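Local coordinates for Tol-Pal system protein TolA (Pseudomonas aeruginosa, PDB 1LR0) that probably serves the Tol-Pal system in outer membrane invagination at cell division and in outer membrane integrity, represented here by its C-terminal periplasmic domain, at residues A[54-59]-A[82-87]; A[32-37]-A[95-100]; A[46-51]-A[78-83]; A[25-30]-A[106-111]; A[59-62]-A[66-69]. All blocks are in the same frame, centred on the assembly; numbering follows the deposited sequence.

Contact 1. Residues A[54-59]-A[82-87]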
# COMPACT_ATOMS: atom_id res chain seq x y z
N VAL A 54 -8.46 -0.53 9.90
CA VAL A 54 -7.20 -0.57 10.61
C VAL A 54 -6.09 -0.03 9.71
O VAL A 54 -6.04 -0.38 8.52
CB VAL A 54 -6.83 -1.97 11.11
CG1 VAL A 54 -6.68 -2.99 9.91
CG2 VAL A 54 -5.53 -1.97 11.89
N GLU A 55 -5.26 0.87 10.23
CA GLU A 55 -4.08 1.30 9.50
C GLU A 55 -2.86 0.47 9.95
O GLU A 55 -2.54 0.40 11.12
CB GLU A 55 -3.68 2.81 9.62
CG GLU A 55 -2.67 3.30 8.60
CD GLU A 55 -2.48 4.81 8.85
OE1 GLU A 55 -2.50 5.00 10.05
OE2 GLU A 55 -2.39 5.69 7.99
N VAL A 56 -2.15 -0.07 8.99
CA VAL A 56 -1.00 -0.89 9.22
C VAL A 56 0.21 -0.30 8.57
O VAL A 56 0.14 0.05 7.40
CB VAL A 56 -1.23 -2.31 8.55
CG1 VAL A 56 0.01 -3.11 8.64
CG2 VAL A 56 -2.42 -3.01 9.24
N LEU A 57 1.31 -0.25 9.30
CA LEU A 57 2.61 0.16 8.74
C LEU A 57 3.32 -1.06 8.31
O LEU A 57 3.54 -1.96 9.07
CB LEU A 57 3.38 0.89 9.84
CG LEU A 57 4.79 1.18 9.40
CD1 LEU A 57 4.81 2.34 8.46
CD2 LEU A 57 5.56 1.47 10.69
N ILE A 58 3.50 -1.06 7.01
CA ILE A 58 4.17 -2.05 6.25
C ILE A 58 5.61 -1.61 5.95
O ILE A 58 5.84 -0.54 5.35
CB ILE A 58 3.46 -2.30 4.99
CG1 ILE A 58 1.96 -2.58 5.16
CG2 ILE A 58 4.08 -3.47 4.32
CD1 ILE A 58 1.29 -2.94 3.86
N GLU A 59 6.54 -2.48 6.29
CA GLU A 59 8.00 -2.26 6.03
C GLU A 59 8.50 -3.25 5.00
O GLU A 59 8.29 -4.46 5.18
CB GLU A 59 8.79 -2.43 7.36
CG GLU A 59 8.37 -1.39 8.37
CD GLU A 59 9.13 -1.39 9.69
OE1 GLU A 59 10.38 -1.65 9.72
OE2 GLU A 59 8.42 -1.13 10.70
N SER A 82 -5.10 -7.79 14.46
CA SER A 82 -4.10 -8.82 14.38
C SER A 82 -4.26 -9.58 13.06
O SER A 82 -3.26 -9.97 12.45
CB SER A 82 -4.29 -9.81 15.52
OG SER A 82 -3.96 -9.18 16.73
N SER A 83 -5.49 -9.78 12.62
CA SER A 83 -5.70 -10.50 11.33
C SER A 83 -5.17 -9.75 10.12
O SER A 83 -4.70 -10.34 9.16
CB SER A 83 -7.21 -10.80 11.15
OG SER A 83 -7.96 -9.63 10.75
N ALA A 84 -5.22 -8.43 10.17
CA ALA A 84 -4.60 -7.65 9.12
C ALA A 84 -3.09 -7.66 9.11
O ALA A 84 -2.50 -7.85 8.04
CB ALA A 84 -5.15 -6.21 9.09
N VAL A 85 -2.48 -7.55 10.28
CA VAL A 85 -1.04 -7.65 10.41
C VAL A 85 -0.56 -9.03 9.93
O VAL A 85 0.36 -9.12 9.14
CB VAL A 85 -0.64 -7.38 11.88
CG1 VAL A 85 0.80 -7.82 12.21
CG2 VAL A 85 -0.85 -5.96 12.20
N ALA A 86 -1.25 -10.10 10.32
CA ALA A 86 -0.83 -11.45 9.90
C ALA A 86 -0.96 -11.62 8.42
O ALA A 86 -0.12 -12.24 7.75
CB ALA A 86 -1.63 -12.55 10.67
N ALA A 87 -2.02 -11.05 7.85
CA ALA A 87 -2.24 -11.16 6.44
C ALA A 87 -1.12 -10.43 5.67
O ALA A 87 -0.63 -10.96 4.63
CB ALA A 87 -3.66 -10.59 5.98
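Val54 and Val56, two residues apart on the strand 54-59, press the same methyl of Ala84 on the helix 82-87, and these apolar touches carry the contact. The closest is Val54 CG1 against Ala84 CB at 3.7 Å. Val54 holds CG1 between its backbone N and carbonyl carbon (chi1 61°), and this turns that branch up to the helix. Val56 meets the same methyl with CG2, 4.2 Å from Ala84 CB, and CG2 also lies 4.5 Å from CG2 of Val85, at the flank of the helix.

In the backbone, strand and helix run broadly the same way, their axes 33° apart and 9.1 Å at closest approach. The nearest CA atoms are those of Val56 and Val85, 6.9 Å apart, but the Ala84 methyl makes the closest touch, lying between the two valines.

The polar groups work outside this interface. Strand 54-60 is the middle strand of the sheet, and its backbone is bonded on both flanks, Val54 to Phe116 and Glu55 to Ser72 among others. Glu55 sends OE1 to Ser72 OG, and Ser83 OG is held by Trp42 NE1.

Because the touching groups are all methyls, the helix is kept on the sheet by shape and by burial of apolar surface, with no directional bond between the two segments.

Contact 2. Residues A[32-37]-A[95-100]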
# COMPACT_ATOMS: atom_id res chain seq x y z
N ASP A 32 -3.32 -0.84 -4.75
CA ASP A 32 -4.31 -1.84 -5.12
C ASP A 32 -3.71 -3.26 -5.02
O ASP A 32 -4.38 -4.16 -4.47
CB ASP A 32 -4.83 -1.67 -6.52
CG ASP A 32 -5.79 -0.54 -6.68
OD1 ASP A 32 -6.35 -0.07 -5.66
OD2 ASP A 32 -6.05 -0.12 -7.89
N LEU A 33 -2.51 -3.43 -5.55
CA LEU A 33 -1.82 -4.70 -5.46
C LEU A 33 -1.65 -5.09 -3.98
O LEU A 33 -1.98 -6.18 -3.59
CB LEU A 33 -0.53 -4.70 -6.27
CG LEU A 33 0.37 -5.94 -6.20
CD1 LEU A 33 -0.34 -7.00 -6.94
CD2 LEU A 33 1.70 -5.67 -6.80
N ILE A 34 -1.21 -4.18 -3.14
CA ILE A 34 -1.02 -4.54 -1.74
C ILE A 34 -2.34 -5.01 -1.16
O ILE A 34 -2.47 -6.07 -0.54
CB ILE A 34 -0.50 -3.35 -0.99
CG1 ILE A 34 0.94 -3.04 -1.39
CG2 ILE A 34 -0.60 -3.57 0.50
CD1 ILE A 34 1.43 -1.72 -0.79
N VAL A 35 -3.36 -4.23 -1.44
CA VAL A 35 -4.66 -4.53 -0.88
C VAL A 35 -5.14 -5.90 -1.39
O VAL A 35 -5.59 -6.74 -0.59
CB VAL A 35 -5.70 -3.36 -1.16
CG1 VAL A 35 -7.06 -3.87 -0.86
CG2 VAL A 35 -5.40 -2.16 -0.19
N ASN A 36 -4.99 -6.16 -2.68
CA ASN A 36 -5.47 -7.44 -3.18
C ASN A 36 -4.68 -8.61 -2.58
O ASN A 36 -5.24 -9.64 -2.22
CB ASN A 36 -5.42 -7.50 -4.69
CG ASN A 36 -6.66 -6.71 -5.37
OD1 ASN A 36 -7.40 -7.31 -6.10
ND2 ASN A 36 -6.88 -5.46 -5.02
N LEU A 37 -3.37 -8.43 -2.46
CA LEU A 37 -2.52 -9.56 -1.96
C LEU A 37 -2.80 -9.86 -0.51
O LEU A 37 -2.90 -11.03 -0.09
CB LEU A 37 -1.03 -9.25 -2.20
CG LEU A 37 -0.62 -9.14 -3.67
CD1 LEU A 37 0.91 -8.73 -3.74
CD2 LEU A 37 -0.85 -10.44 -4.29
N PRO A 95 7.52 -8.35 -5.29
CA PRO A 95 8.66 -8.03 -6.21
C PRO A 95 8.31 -6.94 -7.25
O PRO A 95 9.13 -6.29 -7.91
CB PRO A 95 8.97 -9.39 -6.85
CG PRO A 95 7.73 -10.26 -6.55
CD PRO A 95 7.17 -9.78 -5.26
N GLU A 96 7.00 -6.74 -7.40
CA GLU A 96 6.47 -5.64 -8.19
C GLU A 96 7.08 -4.35 -7.73
O GLU A 96 7.28 -3.41 -8.55
CB GLU A 96 4.91 -5.58 -8.18
CG GLU A 96 4.24 -6.78 -8.84
CD GLU A 96 4.08 -8.05 -7.96
OE1 GLU A 96 4.65 -8.13 -6.85
OE2 GLU A 96 3.36 -8.97 -8.40
N MSE A 97 7.53 -4.25 -6.47
CA MSE A 97 8.10 -3.03 -6.09
C MSE A 97 9.37 -2.75 -6.84
O MSE A 97 9.81 -1.61 -6.86
CB MSE A 97 8.43 -3.00 -4.64
CG MSE A 97 7.26 -3.18 -3.77
SE MSE A 97 6.23 -1.41 -3.75
CE MSE A 97 4.37 -2.23 -3.34
N GLN A 98 9.94 -3.74 -7.49
CA GLN A 98 11.26 -3.51 -8.09
C GLN A 98 11.13 -2.63 -9.31
O GLN A 98 12.12 -2.26 -9.90
CB GLN A 98 11.91 -4.82 -8.49
CG GLN A 98 12.39 -5.70 -7.32
CD GLN A 98 12.79 -7.08 -7.76
OE1 GLN A 98 13.25 -7.26 -8.88
NE2 GLN A 98 12.61 -8.06 -6.88
N GLN A 99 9.92 -2.30 -9.71
CA GLN A 99 9.66 -1.45 -10.86
C GLN A 99 9.83 0.02 -10.57
O GLN A 99 9.87 0.85 -11.48
CB GLN A 99 8.24 -1.66 -11.26
CG GLN A 99 8.02 -3.16 -11.68
CD GLN A 99 6.57 -3.49 -12.10
OE1 GLN A 99 6.28 -4.64 -12.54
NE2 GLN A 99 5.66 -2.50 -11.96
N LEU A 100 9.95 0.35 -9.30
CA LEU A 100 10.15 1.71 -8.91
C LEU A 100 11.65 2.08 -8.95
O LEU A 100 12.48 1.31 -8.54
CB LEU A 100 9.71 1.89 -7.48
CG LEU A 100 8.23 1.65 -7.21
CD1 LEU A 100 8.00 1.79 -5.80
CD2 LEU A 100 7.45 2.70 -7.96
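The helix 32-37 faces the 3-10 segment 95-99 at some distance, the nearest CA atoms, those of Leu33 and Glu96, being 8.8 Å apart, so side chains must bridge the gap. Leu33 does so with one methyl. Its CG stands opposite the backbone N across the CA-CB bond (chi1 176°), and from there CD2 lands on the aliphatic part of Glu96, 3.4 Å from CG and 3.5 Å from CB of that residue. The two side chains cross at about a right angle. Glu96 bends at chi2 (82°), which folds its carboxylate round the same methyl, with Leu33 CD2 3.6 Å from Glu96 CD. This half of the contact is therefore a leucine methyl laid in the crook of a glutamate, with the charged end beside it.

The segment 95-100 belongs to the connection between helix 78-91 and helix 102-108 in this TonB-like C-terminal domain, and here it lies against the long helix 4-41. Its tight turns show in the bond from Gln98 N to Pro95 O, 2.7 Å long.

Deeper in, the second pair is buried and wholly apolar. Selenomethionine Met97, also bent at chi2, brings its terminal CE to within 3.9 Å of Ile34 CD1 and 4.0 Å of Ile34 CG1, again crossing at roughly a right angle. Other residues add to this packing: Met97 also touches Leu30 and Met60, while Ile34 meets Ile58 of the central strand.

Contact 3. Residues A[46-51]-A[78-83]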
# COMPACT_ATOMS: atom_id res chain seq x y z
N PRO A 46 -14.01 -13.81 13.78
CA PRO A 46 -15.47 -13.71 14.01
C PRO A 46 -15.91 -12.31 14.34
O PRO A 46 -17.01 -11.97 14.01
CB PRO A 46 -15.73 -14.62 15.22
CG PRO A 46 -14.56 -15.50 15.29
CD PRO A 46 -13.37 -14.78 14.68
N SER A 47 -15.04 -11.49 14.88
CA SER A 47 -15.46 -10.16 15.30
C SER A 47 -15.41 -9.09 14.20
O SER A 47 -15.85 -7.99 14.41
CB SER A 47 -14.56 -9.66 16.47
OG SER A 47 -13.17 -9.73 16.09
N ALA A 48 -14.89 -9.42 13.03
CA ALA A 48 -14.83 -8.47 11.97
C ALA A 48 -16.18 -7.98 11.57
O ALA A 48 -17.13 -8.76 11.51
CB ALA A 48 -14.06 -8.99 10.78
N ARG A 49 -16.28 -6.68 11.32
CA ARG A 49 -17.55 -6.11 10.86
C ARG A 49 -17.33 -5.04 9.79
O ARG A 49 -16.35 -4.32 9.87
CB ARG A 49 -18.31 -5.43 12.00
CG ARG A 49 -18.88 -6.43 13.04
CD ARG A 49 -19.91 -7.36 12.57
NE ARG A 49 -20.43 -8.03 13.78
CZ ARG A 49 -19.93 -9.07 14.32
NH1 ARG A 49 -18.91 -9.68 13.75
NH2 ARG A 49 -20.45 -9.52 15.44
N ASN A 50 -18.27 -4.90 8.88
CA ASN A 50 -18.31 -3.73 8.01
C ASN A 50 -18.22 -2.43 8.83
O ASN A 50 -18.84 -2.31 9.89
CB ASN A 50 -19.57 -3.73 7.15
CG ASN A 50 -19.40 -4.61 5.93
OD1 ASN A 50 -19.31 -5.87 6.03
ND2 ASN A 50 -19.32 -3.99 4.78
N GLY A 51 -17.46 -1.47 8.33
CA GLY A 51 -17.37 -0.19 9.04
C GLY A 51 -16.08 -0.03 9.79
O GLY A 51 -15.77 1.01 10.29
N LYS A 78 -9.21 -5.79 18.50
CA LYS A 78 -7.86 -6.35 18.42
C LYS A 78 -7.73 -7.59 17.51
O LYS A 78 -6.78 -7.74 16.83
CB LYS A 78 -7.39 -6.62 19.84
CG LYS A 78 -6.00 -7.25 19.90
CD LYS A 78 -5.36 -7.15 21.30
CE LYS A 78 -4.13 -8.07 21.45
NZ LYS A 78 -3.78 -8.14 22.91
N PRO A 79 -8.69 -8.51 17.47
CA PRO A 79 -8.58 -9.61 16.54
C PRO A 79 -8.58 -9.19 15.06
O PRO A 79 -7.84 -9.75 14.24
CB PRO A 79 -9.76 -10.51 16.89
CG PRO A 79 -10.16 -10.06 18.30
CD PRO A 79 -9.82 -8.66 18.38
N PHE A 80 -9.41 -8.22 14.68
CA PHE A 80 -9.29 -7.72 13.29
C PHE A 80 -7.96 -7.10 13.05
O PHE A 80 -7.31 -7.40 12.07
CB PHE A 80 -10.42 -6.69 12.94
CG PHE A 80 -10.25 -6.11 11.62
CD1 PHE A 80 -10.22 -4.71 11.46
CD2 PHE A 80 -10.06 -6.94 10.54
CE1 PHE A 80 -9.99 -4.19 10.26
CE2 PHE A 80 -9.88 -6.42 9.30
CZ PHE A 80 -9.81 -4.99 9.13
N ASP A 81 -7.50 -6.26 13.98
CA ASP A 81 -6.18 -5.70 13.83
C ASP A 81 -5.09 -6.78 13.60
O ASP A 81 -4.24 -6.67 12.73
CB ASP A 81 -5.76 -4.91 15.07
CG ASP A 81 -6.50 -3.60 15.25
OD1 ASP A 81 -6.21 -3.02 16.32
OD2 ASP A 81 -7.36 -3.11 14.47
N SER A 82 -5.10 -7.79 14.46
CA SER A 82 -4.10 -8.82 14.38
C SER A 82 -4.26 -9.58 13.06
O SER A 82 -3.26 -9.97 12.45
CB SER A 82 -4.29 -9.81 15.52
OG SER A 82 -3.96 -9.18 16.73
N SER A 83 -5.49 -9.78 12.62
CA SER A 83 -5.70 -10.50 11.33
C SER A 83 -5.17 -9.75 10.12
O SER A 83 -4.70 -10.34 9.16
CB SER A 83 -7.21 -10.80 11.15
OG SER A 83 -7.96 -9.63 10.75
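The Phe80 ring receives the methyl of Ala48 obliquely, neither squarely over a face nor at an edge, with Ala48 CB 4.5 Å from Phe80 CD2. The other flat group, the guanidinium of Arg49, turns back on its own loop. Pro46 O sits at its edge, in its plane, 3.0 Å from Arg49 NH1. The same nitrogen donates to Ala48 O, also at 3.0 Å; this second bond is fairly straight (159°), but NH1 stands well above the carbonyl plane of Ala48. One nitrogen thus ties two carbonyls of the loop, on the far side from the helix.

Ser47 supplies the closest approach. Its OG, placed between the backbone N and the carbonyl carbon (chi1 55°), rests on the Pro79 ring, 3.6 Å from CB and 3.7 Å from CG. This touch on the proline is not a polar bond; the polar partner of the hydroxyl is OD2 of Asp77, which also takes the N-H of Phe80 in the first turn of the helix. Asp77 therefore links loop and helix through a single oxygen. Within the helix, Ser83 OG donates to Phe80 O at 2.7 Å, in the carbonyl plane and on a lone pair.

The loop 46-51, between helix 4-41 and strand 54-60, is thus laid on the start of helix 78-91, while Phe80 reaches inward to Val54 of the central strand, Trp42, and Pro118 and Leu121 of helix 118-123.

Contact 4. Residues A[25-30]-A[106-111]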
# COMPACT_ATOMS: atom_id res chain seq x y z
N GLU A 25 -1.30 7.29 -10.86
CA GLU A 25 -1.65 6.00 -11.47
C GLU A 25 -0.77 4.82 -10.90
O GLU A 25 -1.22 3.67 -10.71
CB GLU A 25 -1.53 6.13 -12.99
CG GLU A 25 -1.97 4.88 -13.77
CD GLU A 25 -1.96 5.06 -15.32
OE1 GLU A 25 -1.71 6.20 -15.86
OE2 GLU A 25 -2.19 4.02 -16.01
N VAL A 26 0.48 5.15 -10.54
CA VAL A 26 1.45 4.16 -10.13
C VAL A 26 1.20 3.75 -8.70
O VAL A 26 1.14 2.60 -8.38
CB VAL A 26 2.93 4.73 -10.27
CG1 VAL A 26 3.93 3.84 -9.60
CG2 VAL A 26 3.28 4.82 -11.77
N THR A 27 1.08 4.73 -7.86
CA THR A 27 0.84 4.51 -6.48
C THR A 27 -0.55 3.85 -6.27
O THR A 27 -0.71 3.04 -5.36
CB THR A 27 1.01 5.89 -5.80
OG1 THR A 27 2.42 6.21 -5.79
CG2 THR A 27 0.71 5.85 -4.35
N GLY A 28 -1.51 4.19 -7.14
CA GLY A 28 -2.83 3.64 -7.10
C GLY A 28 -2.76 2.17 -7.43
O GLY A 28 -3.40 1.33 -6.81
N SER A 29 -2.02 1.86 -8.47
CA SER A 29 -1.89 0.56 -8.92
C SER A 29 -1.12 -0.31 -7.88
O SER A 29 -1.49 -1.46 -7.57
CB SER A 29 -1.18 0.57 -10.24
OG SER A 29 -0.90 -0.78 -10.61
N LEU A 30 -0.06 0.22 -7.31
CA LEU A 30 0.66 -0.54 -6.30
C LEU A 30 -0.11 -0.72 -4.95
O LEU A 30 0.01 -1.77 -4.32
CB LEU A 30 2.03 0.10 -6.06
CG LEU A 30 3.00 -0.21 -7.19
CD1 LEU A 30 4.17 0.79 -7.15
CD2 LEU A 30 3.49 -1.73 -7.19
N ASP A 106 12.23 4.38 -1.75
CA ASP A 106 12.64 4.81 -0.46
C ASP A 106 11.69 5.86 0.12
O ASP A 106 11.50 5.94 1.33
CB ASP A 106 14.05 5.43 -0.52
CG ASP A 106 15.20 4.38 -0.57
OD1 ASP A 106 15.04 3.19 -0.18
OD2 ASP A 106 16.35 4.72 -0.96
N SER A 107 11.11 6.66 -0.74
CA SER A 107 10.33 7.76 -0.25
C SER A 107 8.93 7.24 0.16
O SER A 107 8.40 7.70 1.14
CB SER A 107 10.16 8.77 -1.35
OG SER A 107 9.04 9.60 -1.05
N LEU A 108 8.41 6.32 -0.63
CA LEU A 108 7.04 5.94 -0.51
C LEU A 108 6.70 4.55 -0.01
O LEU A 108 5.58 4.36 0.53
CB LEU A 108 6.42 6.06 -1.86
CG LEU A 108 6.12 7.54 -2.18
CD1 LEU A 108 5.66 7.67 -3.60
CD2 LEU A 108 5.06 8.13 -1.24
N TYR A 109 7.60 3.59 -0.22
CA TYR A 109 7.24 2.18 -0.02
C TYR A 109 8.09 1.43 0.89
O TYR A 109 7.72 0.35 1.34
CB TYR A 109 7.11 1.41 -1.33
CG TYR A 109 5.81 1.76 -2.04
CD1 TYR A 109 5.74 2.78 -3.00
CD2 TYR A 109 4.62 1.14 -1.69
CE1 TYR A 109 4.56 3.07 -3.66
CE2 TYR A 109 3.40 1.51 -2.32
CZ TYR A 109 3.39 2.47 -3.29
OH TYR A 109 2.20 2.85 -3.96
N ARG A 110 9.24 2.00 1.26
CA ARG A 110 10.00 1.40 2.31
C ARG A 110 9.27 1.31 3.63
O ARG A 110 9.41 0.30 4.41
CB ARG A 110 11.37 2.12 2.46
CG ARG A 110 12.33 1.35 3.32
CD ARG A 110 13.75 1.98 3.41
NE ARG A 110 14.53 1.93 2.16
CZ ARG A 110 15.42 0.94 1.83
NH1 ARG A 110 15.59 -0.12 2.60
NH2 ARG A 110 16.12 1.00 0.71
N GLN A 111 8.48 2.32 3.96
CA GLN A 111 7.65 2.26 5.12
C GLN A 111 6.36 2.84 4.56
O GLN A 111 6.39 3.93 4.02
CB GLN A 111 8.16 3.14 6.25
CG GLN A 111 9.21 2.52 7.18
CD GLN A 111 9.15 3.18 8.56
OE1 GLN A 111 9.43 2.54 9.55
NE2 GLN A 111 8.73 4.46 8.62
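Tyr109 reaches across to Thr27 and Leu30 of the helix 25-30. Its CB points at the helix; chi1 of -75° sets CG beside the backbone N, and from there the ring runs out past Leu30 to the helix backbone at Thr27. Along the ring, CE1 comes 4.2 Å from Leu30 CD1, and CZ is 3.9 Å from Leu30 CB, which approaches obliquely. At the tip, OH is set among carbons: Leu30 CB at 3.5 Å and Thr27 CG2 at 3.4 Å. Thr27 O is also near, 3.2 Å from Tyr109 OH, but the angle is too poor for a hydrogen bond. The real polar partner of the hydroxyl is OD1 of Asp31, one residue beyond the segment.

Beside it, Leu108 CD1 touches Thr27 OG1 at 4.2 Å. Farther back, Arg110 grips Asp106 side-on, NE and NH2 both going to OD1, with NH2 at 2.6 Å, a salt bridge that ties Arg110 back to Asp106 of helix 102-108.

The ring is buried, with Leu100 packed on it too, so the bond to Asp31 satisfies its one polar atom; a carboxylate so close would probably favour a neutral phenol.

Contact 5. Residues A[59-62]-A[66-69]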
# COMPACT_ATOMS: atom_id res chain seq x y z
N GLU A 59 6.54 -2.48 6.29
CA GLU A 59 8.00 -2.26 6.03
C GLU A 59 8.50 -3.25 5.00
O GLU A 59 8.29 -4.46 5.18
CB GLU A 59 8.79 -2.43 7.36
CG GLU A 59 8.37 -1.39 8.37
CD GLU A 59 9.13 -1.39 9.69
OE1 GLU A 59 10.38 -1.65 9.72
OE2 GLU A 59 8.42 -1.13 10.70
N MSE A 60 9.14 -2.74 3.96
CA MSE A 60 9.67 -3.50 2.85
C MSE A 60 11.12 -3.16 2.49
O MSE A 60 11.60 -2.06 2.75
CB MSE A 60 8.83 -3.32 1.57
CG MSE A 60 7.49 -4.05 1.66
SE MSE A 60 6.41 -3.86 0.10
CE MSE A 60 5.56 -2.13 0.78
N LEU A 61 11.77 -4.11 1.83
CA LEU A 61 13.06 -3.87 1.18
C LEU A 61 12.81 -3.58 -0.23
O LEU A 61 11.80 -3.99 -0.78
CB LEU A 61 13.92 -5.15 1.24
CG LEU A 61 14.25 -5.59 2.64
CD1 LEU A 61 15.06 -6.95 2.74
CD2 LEU A 61 14.95 -4.45 3.38
N PRO A 62 13.77 -2.95 -0.90
CA PRO A 62 13.60 -2.65 -2.31
C PRO A 62 13.31 -3.87 -3.17
O PRO A 62 12.72 -3.70 -4.24
CB PRO A 62 14.96 -2.09 -2.70
CG PRO A 62 15.49 -1.61 -1.46
CD PRO A 62 15.04 -2.47 -0.36
N ILE A 66 8.74 -8.19 2.51
CA ILE A 66 8.12 -7.52 3.61
C ILE A 66 8.87 -7.90 4.88
O ILE A 66 8.95 -9.06 5.22
CB ILE A 66 6.61 -8.00 3.71
CG1 ILE A 66 5.85 -7.48 2.54
CG2 ILE A 66 5.99 -7.55 4.99
CD1 ILE A 66 4.46 -8.08 2.26
N THR A 67 9.37 -6.96 5.65
CA THR A 67 10.08 -7.29 6.87
C THR A 67 9.37 -6.96 8.12
O THR A 67 9.80 -7.37 9.16
CB THR A 67 11.40 -6.50 6.91
OG1 THR A 67 11.12 -5.10 6.66
CG2 THR A 67 12.20 -6.93 5.72
N ASN A 68 8.25 -6.23 8.09
CA ASN A 68 7.57 -6.02 9.33
C ASN A 68 6.18 -5.44 8.96
O ASN A 68 5.98 -4.99 7.84
CB ASN A 68 8.36 -5.06 10.19
CG ASN A 68 7.96 -5.10 11.61
OD1 ASN A 68 7.15 -5.90 12.03
ND2 ASN A 68 8.53 -4.21 12.37
N ALA A 69 5.26 -5.55 9.90
CA ALA A 69 3.92 -4.96 9.78
C ALA A 69 3.46 -4.76 11.20
O ALA A 69 3.70 -5.63 12.10
CB ALA A 69 3.03 -5.90 9.06
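A classic beta bulge interrupts the hairpin of strands 54-60 and 66-73 here: Thr67 and Asn68 both face the single residue Glu59. The regular bond runs from Glu59 N to Asn68 O, 3.0 Å and nearly straight at 170°. Toward the same strand, Glu59 O collects three donors. Thr67 N is the strong one at 2.8 Å, while Asn68 N at 3.4 Å and Thr67 OG1 at 3.3 Å are weak. The threonine hydroxyl gets there because chi1 of 51° puts OG1 between its backbone N and carbonyl carbon.

Side chains pair on the two faces. Glu59 and Asn68 lie alongside, pointing the same way, with carboxylate and amide planes 60° apart; Glu59 OE2 is 3.5 Å from Asn68 ND2. On the buried face, selenomethionine Met60 runs beside Ile66, CG to CG1 at 3.9 Å, and both continue into the core, Met60 to Phe105 and Ile66 to Val91. Leu61 CG meets Thr67 CG2 at 3.9 Å, the two side chains crossing at about a right angle.

Such an extra residue, shifting the register by one near the turn, is a familiar feature of antiparallel beta hairpins.

In the fold
Contacts 2 and 4 lie side by side on helix 4-41, their centres 8 Å apart, and join where Met97 SE lies 3.6 Å from Tyr109 CG. Contact 1 sits across the same core: Ile58 CD1 meets Ile34 CG2 of contact 2 at 3.9 Å. Contact 1 merges with contact 3 on helix 78-91, Val54 CG1 being 3.5 Å from Phe80 CE1. Contact 5 carries on along strand 54-60 from contact 1 and reaches contact 4 through Arg110 O, just ahead of strand 111-116, and Met60 N, a probable hydrogen bond of 3.1 Å. Contacts 3 and 4 are farthest apart (centres about 26 Å), and a bound zinc ion lies about 13 Å from the Ala48 side chain.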